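Local atomic coordinates of lybatide 2 (Lycium barbarum, PDB entry 5NGN), a protein that is a cystine-rich plant peptide of undetermined biological role, with a compact helical scaffold stapled by four disulfide bonds. Residues D15-T18 with Q19-T23. Sequence-based numbering, arbitrary orientation.
Sequences DGQT and QTQYT
T18 and Y22 meet through the backbone: the amide N of Y22 gives a hydrogen bond to T18 O, 3.0 Å long, and Y22 CB packs 3.5 Å from the same T18 O. This i to i+4 bond closes the first turn of helix 19-30, with T18 in the N-cap position. The threonine side chain makes no direct capping bond. With chi1 at 52° its OG1 is tucked in over the main chain, flanked by N and C of its own residue, and from there it reaches a water 2.6 Å away; that water also accepts from the amide N of Q21 at 3.0 Å, linking the threonine hydroxyl to the first turn.

Q17 lies over the start of the helix from the loop. Beyond CG its chain is extended, and the terminal amide comes to rest against the backbone and CB of Q21. The two glutamine side chains cross at about a right angle, their amide planes 76° apart, so they do not stack flat. Nearer the backbone, Q17 CB lies 4.3 Å from Y22 CB.

The loop 15-18 thus leads into the helix of this cystine-stapled peptide at its surface, immediately after C14, whose disulfide to C25 ties the loop to the same helix farther along. Y22 turns its ring back along the incoming chain because CG is anti to the backbone N (chi1 179°). D15 runs beside it in the same direction, and its OD1 approaches the ring edge, near the ring plane, 3.8 Å from CE1. Both polar ends are held by the N-terminal segment: D15 OD1 bonds to the backbone N of S2, while Y22 OH bonds with E5 OE1 and C3 N.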
# COMPACT_ATOMS: atom_id res chain seq x y z
N ASP A 15 4.55 1.46 3.94
CA ASP A 15 5.53 0.46 4.28
C ASP A 15 5.60 0.25 5.81
O ASP A 15 5.13 1.08 6.58
CB ASP A 15 6.91 0.86 3.74
CG ASP A 15 7.06 0.79 2.24
OD1 ASP A 15 6.28 0.08 1.55
OD2 ASP A 15 8.02 1.46 1.69
N GLY A 16 6.23 -0.85 6.23
CA GLY A 16 6.47 -1.04 7.63
C GLY A 16 5.30 -1.50 8.43
O GLY A 16 5.27 -1.32 9.65
N GLN A 17 4.39 -2.22 7.81
CA GLN A 17 3.21 -2.69 8.49
C GLN A 17 3.06 -4.20 8.34
O GLN A 17 3.56 -4.80 7.39
CB GLN A 17 1.97 -2.03 7.90
CG GLN A 17 2.01 -0.52 7.99
CD GLN A 17 0.71 0.10 7.59
OE1 GLN A 17 0.43 0.38 6.39
NE2 GLN A 17 -0.10 0.28 8.54
N THR A 18 2.20 -4.76 9.18
CA THR A 18 1.81 -6.13 8.99
C THR A 18 0.93 -6.26 7.76
O THR A 18 0.48 -5.29 7.17
CB THR A 18 1.16 -6.70 10.24
OG1 THR A 18 0.14 -5.85 10.64
CG2 THR A 18 2.20 -6.81 11.30
N GLN A 19 0.69 -7.48 7.32
CA GLN A 19 0.15 -7.70 5.98
C GLN A 19 -1.19 -7.08 5.72
O GLN A 19 -1.36 -6.39 4.69
CB GLN A 19 0.16 -9.19 5.62
CG GLN A 19 1.56 -9.74 5.40
CD GLN A 19 1.65 -11.05 4.60
OE1 GLN A 19 0.80 -11.39 3.84
NE2 GLN A 19 2.79 -11.75 4.75
N THR A 20 -2.19 -7.34 6.56
CA THR A 20 -3.51 -6.80 6.22
C THR A 20 -3.52 -5.27 6.21
O THR A 20 -4.13 -4.64 5.34
CB THR A 20 -4.72 -7.37 7.10
OG1 THR A 20 -4.82 -8.80 6.78
CG2 THR A 20 -5.97 -6.71 6.79
N GLN A 21 -2.83 -4.67 7.19
CA GLN A 21 -2.74 -3.21 7.23
C GLN A 21 -2.04 -2.64 6.02
O GLN A 21 -2.47 -1.62 5.45
CB GLN A 21 -2.14 -2.72 8.52
CG GLN A 21 -3.13 -2.90 9.66
CD GLN A 21 -2.68 -2.41 10.99
OE1 GLN A 21 -2.57 -1.20 11.17
NE2 GLN A 21 -2.56 -3.30 11.96
N TYR A 22 -0.95 -3.25 5.58
CA TYR A 22 -0.32 -2.85 4.34
C TYR A 22 -1.28 -2.89 3.16
O TYR A 22 -1.40 -1.93 2.38
CB TYR A 22 0.92 -3.73 4.06
CG TYR A 22 1.65 -3.40 2.77
CD1 TYR A 22 2.42 -2.27 2.67
CD2 TYR A 22 1.57 -4.23 1.66
CE1 TYR A 22 3.14 -2.00 1.54
CE2 TYR A 22 2.30 -3.99 0.52
CZ TYR A 22 3.09 -2.84 0.46
OH TYR A 22 3.81 -2.57 -0.69
N THR A 23 -1.98 -4.03 3.00
CA THR A 23 -2.90 -4.16 1.88
C THR A 23 -4.03 -3.09 1.93
O THR A 23 -4.35 -2.47 0.90
CB THR A 23 -3.46 -5.60 1.86
OG1 THR A 23 -2.38 -6.54 1.87
CG2 THR A 23 -4.35 -5.79 0.67
O HOH W 1 -2.22 -6.22 9.68